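PDB 4LXR: protein toll from Drosophila melanogaster, which binds the activated cytokine spaetzle C-106 through its leucine-rich-repeat ectodomain and signals for dorsal-ventral patterning of the embryo and for antifungal immunity. Local coordinates for residues L692-W696 against N697-M701; T678-V682 against D683-T687; K603-G607 against C608-V612; R655-S658 against A659-G663. All coordinates share one frame; numbering follows the deposited sequence.

Contact 1 of 4, residues L692-W696 against N697-M701. With NAG (2-acetamido-2-deoxy-beta-D-glucopyranose), chain G.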
loop_
_atom_site.group_PDB
_atom_site.type_symbol
_atom_site.label_atom_id
_atom_site.label_comp_id
_atom_site.label_asym_id
_atom_site.label_seq_id
_atom_site.Cartn_x
_atom_site.Cartn_y
_atom_site.Cartn_z
ATOM N N LEU A 692 -7.856 -38.376 -47.311
ATOM C CA LEU A 692 -8.210 -38.004 -48.670
ATOM C C LEU A 692 -9.698 -37.716 -48.721
ATOM O O LEU A 692 -10.523 -38.630 -48.643
ATOM C CB LEU A 692 -7.859 -39.133 -49.646
ATOM C CG LEU A 692 -8.101 -38.946 -51.144
ATOM C CD1 LEU A 692 -7.199 -37.851 -51.724
ATOM C CD2 LEU A 692 -7.893 -40.280 -51.914
ATOM N N ASP A 693 -10.046 -36.445 -48.852
ATOM C CA ASP A 693 -11.444 -36.074 -48.956
ATOM C C ASP A 693 -11.692 -35.709 -50.400
ATOM O O ASP A 693 -11.336 -34.612 -50.829
ATOM C CB ASP A 693 -11.782 -34.900 -48.020
ATOM C CG ASP A 693 -13.250 -34.465 -48.104
ATOM O OD1 ASP A 693 -14.003 -34.906 -49.004
ATOM O OD2 ASP A 693 -13.662 -33.653 -47.258
ATOM N N ILE A 694 -12.293 -36.639 -51.146
ATOM C CA ILE A 694 -12.649 -36.393 -52.534
ATOM C C ILE A 694 -14.153 -36.440 -52.719
ATOM O O ILE A 694 -14.647 -36.814 -53.786
ATOM C CB ILE A 694 -11.976 -37.396 -53.509
ATOM C CG1 ILE A 694 -12.211 -38.843 -53.054
ATOM C CG2 ILE A 694 -10.497 -37.049 -53.677
ATOM C CD1 ILE A 694 -11.347 -39.874 -53.745
ATOM N N SER A 695 -14.881 -36.060 -51.678
ATOM C CA SER A 695 -16.331 -35.941 -51.773
ATOM C C SER A 695 -16.751 -34.770 -52.671
ATOM O O SER A 695 -15.981 -33.829 -52.898
ATOM C CB SER A 695 -16.958 -35.795 -50.377
ATOM O OG SER A 695 -16.453 -34.662 -49.687
ATOM N N TRP A 696 -17.977 -34.842 -53.182
ATOM C CA TRP A 696 -18.534 -33.802 -54.048
ATOM C C TRP A 696 -17.620 -33.438 -55.206
ATOM O O TRP A 696 -17.358 -32.266 -55.466
ATOM C CB TRP A 696 -18.971 -32.578 -53.231
ATOM C CG TRP A 696 -19.978 -32.993 -52.220
ATOM C CD1 TRP A 696 -19.755 -33.272 -50.896
ATOM C CD2 TRP A 696 -21.365 -33.267 -52.460
ATOM N NE1 TRP A 696 -20.929 -33.685 -50.298
ATOM C CE2 TRP A 696 -21.929 -33.686 -51.237
ATOM C CE3 TRP A 696 -22.185 -33.192 -53.592
ATOM C CZ2 TRP A 696 -23.278 -34.023 -51.115
ATOM C CZ3 TRP A 696 -23.522 -33.523 -53.467
ATOM C CH2 TRP A 696 -24.054 -33.939 -52.240
ATOM N N ASN A 697 -17.131 -34.468 -55.889
ATOM C CA ASN A 697 -16.387 -34.287 -57.122
ATOM C C ASN A 697 -17.176 -34.890 -58.280
ATOM O O ASN A 697 -18.399 -34.986 -58.185
ATOM C CB ASN A 697 -14.973 -34.850 -56.984
ATOM C CG ASN A 697 -14.006 -33.837 -56.362
ATOM O OD1 ASN A 697 -13.288 -33.152 -57.076
ATOM N ND2 ASN A 697 -14.002 -33.733 -55.034
ATOM N N HIS A 698 -16.510 -35.283 -59.364
ATOM C CA HIS A 698 -17.215 -35.869 -60.516
ATOM C C HIS A 698 -16.818 -37.328 -60.751
ATOM O O HIS A 698 -16.748 -37.774 -61.897
ATOM C CB HIS A 698 -16.932 -35.082 -61.808
ATOM C CG HIS A 698 -17.465 -33.682 -61.809
ATOM N ND1 HIS A 698 -18.116 -33.124 -60.730
ATOM C CD2 HIS A 698 -17.442 -32.724 -62.768
ATOM C CE1 HIS A 698 -18.468 -31.884 -61.020
ATOM N NE2 HIS A 698 -18.072 -31.618 -62.251
ATOM N N LEU A 699 -16.543 -38.056 -59.678
ATOM C CA LEU A 699 -15.961 -39.389 -59.795
ATOM C C LEU A 699 -17.020 -40.444 -60.051
ATOM O O LEU A 699 -18.096 -40.423 -59.451
ATOM C CB LEU A 699 -15.181 -39.748 -58.529
ATOM C CG LEU A 699 -14.044 -38.821 -58.099
ATOM C CD1 LEU A 699 -13.564 -39.255 -56.717
ATOM C CD2 LEU A 699 -12.903 -38.874 -59.098
ATOM N N GLN A 700 -16.704 -41.379 -60.934
ATOM C CA GLN A 700 -17.639 -42.447 -61.256
ATOM C C GLN A 700 -17.144 -43.787 -60.746
ATOM O O GLN A 700 -17.924 -44.725 -60.570
ATOM C CB GLN A 700 -17.878 -42.501 -62.763
ATOM C CG GLN A 700 -18.514 -41.237 -63.312
ATOM C CD GLN A 700 -19.222 -41.464 -64.634
ATOM O OE1 GLN A 700 -19.628 -42.582 -64.948
ATOM N NE2 GLN A 700 -19.381 -40.401 -65.412
ATOM N N MET A 701 -15.848 -43.862 -60.476
ATOM C CA MET A 701 -15.220 -45.139 -60.179
ATOM C C MET A 701 -13.851 -44.934 -59.534
ATOM O O MET A 701 -13.262 -43.870 -59.667
ATOM C CB MET A 701 -15.124 -45.940 -61.490
ATOM C CG MET A 701 -14.010 -46.959 -61.593
ATOM S SD MET A 701 -12.503 -46.210 -62.223
ATOM C CE MET A 701 -11.562 -47.687 -62.618
HETATM C C1 NAG G . -16.931 -27.950 -62.955
HETATM C C2 NAG G . -17.075 -27.058 -64.188
HETATM C C3 NAG G . -18.306 -26.161 -64.047
HETATM C C4 NAG G . -19.546 -26.979 -63.710
HETATM C C5 NAG G . -19.274 -27.892 -62.514
HETATM C C6 NAG G . -20.403 -28.857 -62.231
HETATM C C7 NAG G . -14.812 -26.637 -65.072
HETATM C C8 NAG G . -13.675 -25.657 -65.132
HETATM N N2 NAG G . -15.882 -26.246 -64.371
HETATM O O3 NAG G . -18.521 -25.424 -65.246
HETATM O O4 NAG G . -20.600 -26.079 -63.387
HETATM O O5 NAG G . -18.114 -28.694 -62.767
HETATM O O6 NAG G . -20.929 -28.667 -60.925
HETATM O O7 NAG G . -14.762 -27.729 -65.631
#

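Contact 2 of 4, residues T678-V682 against D683-T687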
loop_
_atom_site.group_PDB
_atom_site.type_symbol
_atom_site.label_atom_id
_atom_site.label_comp_id
_atom_site.label_asym_id
_atom_site.label_seq_id
_atom_site.Cartn_x
_atom_site.Cartn_y
_atom_site.Cartn_z
ATOM N N THR A 678 -12.521 -35.990 -62.159
ATOM C CA THR A 678 -13.182 -37.088 -62.866
ATOM C C THR A 678 -12.477 -38.443 -62.721
ATOM O O THR A 678 -13.059 -39.482 -63.013
ATOM C CB THR A 678 -13.402 -36.758 -64.354
ATOM O OG1 THR A 678 -12.160 -36.382 -64.964
ATOM C CG2 THR A 678 -14.409 -35.620 -64.502
ATOM N N SER A 679 -11.236 -38.437 -62.253
ATOM C CA SER A 679 -10.496 -39.681 -62.068
ATOM C C SER A 679 -9.332 -39.492 -61.106
ATOM O O SER A 679 -8.783 -38.403 -60.989
ATOM C CB SER A 679 -9.991 -40.223 -63.408
ATOM O OG SER A 679 -9.270 -39.227 -64.112
ATOM N N ILE A 680 -8.974 -40.555 -60.397
ATOM C CA ILE A 680 -7.858 -40.508 -59.469
ATOM C C ILE A 680 -6.858 -41.606 -59.784
ATOM O O ILE A 680 -7.184 -42.789 -59.732
ATOM C CB ILE A 680 -8.304 -40.714 -58.013
ATOM C CG1 ILE A 680 -9.375 -39.698 -57.609
ATOM C CG2 ILE A 680 -7.099 -40.621 -57.087
ATOM C CD1 ILE A 680 -8.865 -38.265 -57.474
ATOM N N ASP A 681 -5.630 -41.218 -60.089
ATOM C CA ASP A 681 -4.576 -42.200 -60.255
ATOM C C ASP A 681 -3.780 -42.281 -58.968
ATOM O O ASP A 681 -3.542 -41.263 -58.312
ATOM C CB ASP A 681 -3.656 -41.827 -61.418
ATOM C CG ASP A 681 -2.975 -43.040 -62.023
ATOM O OD1 ASP A 681 -2.009 -43.553 -61.417
ATOM O OD2 ASP A 681 -3.414 -43.488 -63.105
ATOM N N VAL A 682 -3.367 -43.491 -58.610
ATOM C CA VAL A 682 -2.536 -43.703 -57.430
ATOM C C VAL A 682 -1.209 -42.919 -57.502
ATOM O O VAL A 682 -0.640 -42.554 -56.476
ATOM C CB VAL A 682 -2.266 -45.212 -57.215
ATOM C CG1 VAL A 682 -1.450 -45.773 -58.383
ATOM C CG2 VAL A 682 -1.564 -45.459 -55.884
ATOM N N ASP A 683 -0.722 -42.641 -58.711
ATOM C CA ASP A 683 0.517 -41.872 -58.843
ATOM C C ASP A 683 0.280 -40.361 -58.748
ATOM O O ASP A 683 1.200 -39.563 -58.937
ATOM C CB ASP A 683 1.319 -42.261 -60.097
ATOM C CG ASP A 683 0.556 -42.037 -61.393
ATOM O OD1 ASP A 683 -0.039 -40.953 -61.578
ATOM O OD2 ASP A 683 0.565 -42.955 -62.244
ATOM N N GLN A 684 -0.962 -39.989 -58.453
ATOM C CA GLN A 684 -1.309 -38.612 -58.132
ATOM C C GLN A 684 -1.453 -38.444 -56.622
ATOM O O GLN A 684 -1.754 -37.355 -56.146
ATOM C CB GLN A 684 -2.617 -38.207 -58.810
ATOM C CG GLN A 684 -2.511 -37.945 -60.305
ATOM C CD GLN A 684 -3.877 -37.903 -60.981
ATOM O OE1 GLN A 684 -4.880 -38.342 -60.414
ATOM N NE2 GLN A 684 -3.921 -37.374 -62.195
ATOM N N LEU A 685 -1.247 -39.525 -55.870
ATOM C CA LEU A 685 -1.479 -39.491 -54.426
ATOM C C LEU A 685 -0.190 -39.420 -53.630
ATOM O O LEU A 685 0.597 -40.355 -53.656
ATOM C CB LEU A 685 -2.293 -40.704 -53.976
ATOM C CG LEU A 685 -3.683 -40.840 -54.597
ATOM C CD1 LEU A 685 -4.333 -42.147 -54.166
ATOM C CD2 LEU A 685 -4.551 -39.647 -54.225
ATOM N N PRO A 686 0.019 -38.309 -52.906
ATOM C CA PRO A 686 1.227 -38.144 -52.087
ATOM C C PRO A 686 1.447 -39.312 -51.129
ATOM O O PRO A 686 0.494 -39.900 -50.619
ATOM C CB PRO A 686 0.986 -36.824 -51.340
ATOM C CG PRO A 686 -0.427 -36.421 -51.654
ATOM C CD PRO A 686 -0.794 -37.084 -52.936
ATOM N N THR A 687 2.712 -39.643 -50.909
ATOM C CA THR A 687 3.087 -40.882 -50.238
ATOM C C THR A 687 2.818 -40.884 -48.726
ATOM O O THR A 687 2.519 -41.925 -48.149
ATOM C CB THR A 687 4.562 -41.253 -50.570
ATOM O OG1 THR A 687 4.592 -42.535 -51.207
ATOM C CG2 THR A 687 5.453 -41.267 -49.321
HETATM O O HOH W 1 -7.234 -36.223 -61.211
#

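Contact 3 of 4, residues K603-G607 against C608-V612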
loop_
_atom_site.group_PDB
_atom_site.type_symbol
_atom_site.label_atom_id
_atom_site.label_comp_id
_atom_site.label_asym_id
_atom_site.label_seq_id
_atom_site.Cartn_x
_atom_site.Cartn_y
_atom_site.Cartn_z
ATOM N N LYS A 603 7.198 -20.630 -51.174
ATOM C CA LYS A 603 6.348 -20.167 -50.076
ATOM C C LYS A 603 4.848 -20.179 -50.421
ATOM O O LYS A 603 4.399 -21.032 -51.185
ATOM C CB LYS A 603 6.799 -18.796 -49.584
ATOM C CG LYS A 603 8.172 -18.837 -48.945
ATOM C CD LYS A 603 8.457 -17.575 -48.156
ATOM C CE LYS A 603 9.767 -17.693 -47.402
ATOM N NZ LYS A 603 9.981 -16.521 -46.517
ATOM N N CYS A 604 4.075 -19.249 -49.861
ATOM C CA CYS A 604 2.616 -19.304 -50.002
ATOM C C CYS A 604 2.102 -18.914 -51.393
ATOM O O CYS A 604 2.371 -17.815 -51.868
ATOM C CB CYS A 604 1.917 -18.464 -48.926
ATOM S SG CYS A 604 0.155 -18.901 -48.670
ATOM N N PRO A 605 1.337 -19.815 -52.033
ATOM C CA PRO A 605 0.769 -19.594 -53.371
ATOM C C PRO A 605 -0.089 -18.330 -53.446
ATOM O O PRO A 605 -0.679 -17.943 -52.440
ATOM C CB PRO A 605 -0.101 -20.837 -53.592
ATOM C CG PRO A 605 0.468 -21.866 -52.685
ATOM C CD PRO A 605 0.964 -21.131 -51.484
ATOM N N ARG A 606 -0.171 -17.731 -54.633
ATOM C CA ARG A 606 -0.764 -16.401 -54.833
ATOM C C ARG A 606 -2.043 -16.082 -54.054
ATOM O O ARG A 606 -2.014 -15.297 -53.105
ATOM C CB ARG A 606 -0.975 -16.123 -56.329
ATOM C CG ARG A 606 0.278 -15.632 -57.043
ATOM C CD ARG A 606 -0.004 -15.239 -58.487
ATOM N NE ARG A 606 1.156 -14.611 -59.119
ATOM C CZ ARG A 606 1.201 -14.232 -60.395
ATOM N NH1 ARG A 606 0.150 -14.420 -61.182
ATOM N NH2 ARG A 606 2.298 -13.668 -60.886
ATOM N N GLY A 607 -3.160 -16.675 -54.464
ATOM C CA GLY A 607 -4.436 -16.388 -53.835
ATOM C C GLY A 607 -4.736 -17.305 -52.667
ATOM O O GLY A 607 -5.896 -17.635 -52.400
ATOM N N CYS A 608 -3.684 -17.728 -51.975
ATOM C CA CYS A 608 -3.825 -18.647 -50.855
ATOM C C CYS A 608 -3.290 -17.991 -49.588
ATOM O O CYS A 608 -2.399 -17.138 -49.643
ATOM C CB CYS A 608 -3.075 -19.965 -51.121
ATOM S SG CYS A 608 -3.556 -20.878 -52.623
ATOM N N ASN A 609 -3.844 -18.377 -48.447
ATOM C CA ASN A 609 -3.244 -18.020 -47.168
ATOM C C ASN A 609 -2.709 -19.295 -46.522
ATOM O O ASN A 609 -3.299 -20.378 -46.685
ATOM C CB ASN A 609 -4.244 -17.302 -46.260
ATOM C CG ASN A 609 -5.417 -18.179 -45.872
ATOM O OD1 ASN A 609 -5.373 -18.880 -44.861
ATOM N ND2 ASN A 609 -6.475 -18.140 -46.671
ATOM N N CYS A 610 -1.583 -19.168 -45.827
ATOM C CA CYS A 610 -0.871 -20.317 -45.280
ATOM C C CYS A 610 -0.353 -19.989 -43.888
ATOM O O CYS A 610 0.104 -18.880 -43.641
ATOM C CB CYS A 610 0.309 -20.707 -46.181
ATOM S SG CYS A 610 -0.058 -20.818 -47.963
ATOM N N HIS A 611 -0.420 -20.945 -42.972
ATOM C CA HIS A 611 0.160 -20.722 -41.650
ATOM C C HIS A 611 0.701 -22.016 -41.075
ATOM O O HIS A 611 0.472 -23.099 -41.618
ATOM C CB HIS A 611 -0.861 -20.112 -40.688
ATOM C CG HIS A 611 -2.057 -20.982 -40.453
ATOM N ND1 HIS A 611 -3.228 -20.842 -41.165
ATOM C CD2 HIS A 611 -2.259 -22.013 -39.598
ATOM C CE1 HIS A 611 -4.104 -21.741 -40.750
ATOM N NE2 HIS A 611 -3.540 -22.464 -39.798
ATOM N N VAL A 612 1.408 -21.882 -39.961
ATOM C CA VAL A 612 2.011 -23.004 -39.262
ATOM C C VAL A 612 1.407 -23.109 -37.870
ATOM O O VAL A 612 1.238 -22.105 -37.170
ATOM C CB VAL A 612 3.541 -22.838 -39.165
ATOM C CG1 VAL A 612 4.118 -23.727 -38.086
ATOM C CG2 VAL A 612 4.193 -23.133 -40.502
#

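Contact 4 of 4, residues R655-S658 against A659-G663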
loop_
_atom_site.group_PDB
_atom_site.type_symbol
_atom_site.label_atom_id
_atom_site.label_comp_id
_atom_site.label_asym_id
_atom_site.label_seq_id
_atom_site.Cartn_x
_atom_site.Cartn_y
_atom_site.Cartn_z
ATOM N N ARG A 655 -7.868 -31.932 -62.409
ATOM C CA ARG A 655 -7.008 -33.088 -62.225
ATOM C C ARG A 655 -6.029 -32.796 -61.084
ATOM O O ARG A 655 -5.861 -31.647 -60.694
ATOM C CB ARG A 655 -6.263 -33.378 -63.529
ATOM C CG ARG A 655 -5.511 -34.697 -63.575
ATOM C CD ARG A 655 -4.780 -34.887 -64.916
ATOM N NE ARG A 655 -5.671 -34.746 -66.070
ATOM C CZ ARG A 655 -6.575 -35.652 -66.444
ATOM N NH1 ARG A 655 -6.728 -36.776 -65.750
ATOM N NH2 ARG A 655 -7.337 -35.429 -67.510
ATOM N N LEU A 656 -5.413 -33.835 -60.530
ATOM C CA LEU A 656 -4.358 -33.664 -59.543
ATOM C C LEU A 656 -2.999 -33.795 -60.233
ATOM O O LEU A 656 -2.888 -34.445 -61.275
ATOM C CB LEU A 656 -4.493 -34.707 -58.437
ATOM C CG LEU A 656 -5.732 -34.603 -57.544
ATOM C CD1 LEU A 656 -5.775 -35.749 -56.537
ATOM C CD2 LEU A 656 -5.779 -33.254 -56.824
ATOM N N PRO A 657 -1.956 -33.167 -59.666
ATOM C CA PRO A 657 -0.622 -33.358 -60.246
ATOM C C PRO A 657 -0.065 -34.696 -59.773
ATOM O O PRO A 657 -0.706 -35.348 -58.942
ATOM C CB PRO A 657 0.182 -32.198 -59.649
ATOM C CG PRO A 657 -0.457 -31.953 -58.329
ATOM C CD PRO A 657 -1.935 -32.237 -58.523
ATOM N N SER A 658 1.094 -35.107 -60.285
ATOM C CA SER A 658 1.699 -36.360 -59.832
ATOM C C SER A 658 2.291 -36.217 -58.426
ATOM O O SER A 658 2.575 -35.109 -57.967
ATOM C CB SER A 658 2.747 -36.871 -60.825
ATOM O OG SER A 658 4.006 -36.289 -60.594
ATOM N N ALA A 659 2.463 -37.348 -57.747
ATOM C CA ALA A 659 2.925 -37.359 -56.363
ATOM C C ALA A 659 4.387 -36.929 -56.206
ATOM O O ALA A 659 4.850 -36.718 -55.090
ATOM C CB ALA A 659 2.704 -38.734 -55.747
ATOM N N ASN A 660 5.111 -36.804 -57.315
ATOM C CA ASN A 660 6.522 -36.409 -57.275
ATOM C C ASN A 660 6.733 -34.901 -57.254
ATOM O O ASN A 660 7.859 -34.423 -57.129
ATOM C CB ASN A 660 7.284 -37.022 -58.447
ATOM C CG ASN A 660 7.756 -38.428 -58.155
ATOM O OD1 ASN A 660 8.214 -38.719 -57.049
ATOM N ND2 ASN A 660 7.640 -39.313 -59.139
ATOM N N THR A 661 5.638 -34.161 -57.371
ATOM C CA THR A 661 5.684 -32.709 -57.466
ATOM C C THR A 661 6.229 -32.075 -56.186
ATOM O O THR A 661 5.793 -32.419 -55.098
ATOM C CB THR A 661 4.282 -32.160 -57.793
ATOM O OG1 THR A 661 3.788 -32.814 -58.970
ATOM C CG2 THR A 661 4.314 -30.662 -58.028
ATOM N N PRO A 662 7.211 -31.165 -56.317
ATOM C CA PRO A 662 7.782 -30.470 -55.154
ATOM C C PRO A 662 6.715 -29.797 -54.285
ATOM O O PRO A 662 5.799 -29.163 -54.820
ATOM C CB PRO A 662 8.725 -29.421 -55.783
ATOM C CG PRO A 662 8.490 -29.479 -57.272
ATOM C CD PRO A 662 7.931 -30.840 -57.559
ATOM N N GLY A 663 6.840 -29.948 -52.966
ATOM C CA GLY A 663 5.840 -29.468 -52.023
ATOM C C GLY A 663 4.661 -30.425 -51.903
ATOM O O GLY A 663 4.439 -31.034 -50.854
#

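Contact 1 of 4, residues L692-W696 against N697-M701
Asn697 folds back on the turn that follows strand 691-693. Its CB lies 3.8 Å from Ile694 O. CG lies anti to the carbonyl carbon (chi1 -85°), and this turns the amide back along the preceding residues. There ND2 donates to Ser695 O at 2.9 Å. The bond is bent, 131° at the hydrogen, and ND2 sits above the carbonyl plane. A second bond from ND2 runs to Leu672 O, and OD1 accepts from Leu677 N, so both ends of the buried amide are used. An alanine at Asn697 would remove the amide, and Ser695 O, Leu672 O and Leu677 N would probably each lose a hydrogen-bond mate. Ile694 CD1 meets Leu699 CD1 at 3.8 Å, the two side chains crossing at about a right angle. Asp693 OD1 accepts from Ser695 N at 3.0 Å, an Asx turn, and also from Ser695 OG at 2.6 Å. His698 NE2 donates to O5 of a protein-linked N-acetylglucosamine at 3.0 Å, the sugar lying at the ring edge. A buried asparagine that bonds backbone groups of its own turn and the preceding one is one rung of the asparagine ladder of leucine-rich repeats, here in LRR 18.

Contact 2 of 4, residues T678-V682 against D683-T687
Gln684 reaches back along the chain toward Asp681, its side chain extended beyond CG. CG stands anti to the carbonyl carbon (chi1 -75°), which brings the amide level with the backbone of Asp681. OE1 accepts from Asp681 N at 3.0 Å in a nearly straight bond, 176° at the hydrogen. Gln684 N donates to Asp681 O at 2.9 Å. A leucine in place of Gln684 would probably leave Asp681 N without this acceptor and let the start of the turn shift. The carboxylates of Asp681 and Asp683 lie nearly parallel, their planes 17° apart. Asp681 OD1 approaches Asp683 OD2 to 2.8 Å, a contact of two acceptors that may be unfavourable unless a proton is shared. The same OD1 uses its anti lone pair to take Asp683 N at 3.1 Å. Buried Ile680 CG2 meets Leu685 CD2 at 4.0 Å, the side chains at about a right angle. Leu685 also packs on Phe709 of helix 704-710. Leu685 N closes on Val682 O at 3.1 Å. This bond and that from Gln684 N to Asp681 O are those of a short 3-10 turn on the variable side of LRR 17, with apolar residues directed into the solenoid core.

Contact 3 of 4, residues K603-G607 against C608-V612
Cys604 and Cys610 are joined by a disulfide in the cysteine-rich LRRNT cap that opens the C-terminal repeat block. SG of Cys604 and SG of Cys610 are 2.1 Å apart, with a torsion of 79° about the sulfur-sulfur bond. SG of Cys604 lies anti to its own N (chi1 -161°), whereas SG of Cys610 lies anti to its carbonyl carbon (chi1 -47°). The two sulfurs thus meet between the loop and strand 609-613. Cys608 belongs to a second disulfide, with Cys623, so two crosslinks tie this short piece of chain to itself and to the residue after strand 618-622. One backbone hydrogen bond closes the turn between the cysteines: Cys608 N donates to Pro605 O at 3.0 Å, from above the carbonyl plane. The remaining contacts are apolar and centre on Pro605. CD of its ring touches Cys610 SG at 3.7 Å, and CB touches the sulfur of the second disulfide. Around the site, Cys610 also packs on Leu593 and Ile621. The two sulfurs meet different corners of the proline ring; Pro605 CB is 3.6 Å from Cys608 SG.

Contact 4 of 4, residues R655-S658 against A659-G663
Ser658 O is gripped twice by Thr661. The hydroxyl OG1 donates to it at 2.8 Å, and the backbone N of the same residue donates to it at 3.3 Å. The second bond closes a type I beta turn from Ser658 to Thr661, in the loop of LRR 16 that leads from strand 643-647 toward strand 669-671. Both donors come to Ser658 O from the same face of its carbonyl plane. OG1 is tilted 28° from that plane, while the N stands well above it. OG1 lies anti to the carbonyl carbon of Thr661 (chi1 -54°), beside the backbone N, and this places the two donors next to each other. The bond from Thr661 N is fairly straight. At the start of the turn Ser658 OG takes a weak bond from Asn660 N at 3.5 Å. The serine oxygen is folded over its own backbone (chi1 85°), which sets it facing the turn. The turn lies at the surface, but it is joined to the next repeat: Ala659 shares a backbone hydrogen bond with Asp683. Before it, Pro657 packs on Tyr664 and Val631. Pro657 also borders the threonine hydroxyl, its CB lying 3.7 Å from Thr661 OG1.

In the fold
The contacts follow the chain in the order 3, 4, 2, 1, all in the C-terminal part of the Toll ectodomain and far from the chain's centre. Contact 3 is in the LRRNT cap. Contacts 4, 2 and 1 lie in LRR 16, LRR 17 and LRR 18. Contacts 1 and 3 reach the same seven-stranded sheet, with centres 25 Å apart. Contacts 2 and 4 have centres 9 Å apart and touch, Gln684 packing on Arg655 and Leu656. Contacts 1 and 2 are 12 Å apart between centres, and Leu699 packs on Ile680. Contacts 4, 2 and 1 thus stack in successive repeats, while contact 3, about 9 Å from contact 4 at the nearest atoms, belongs to the cap before them.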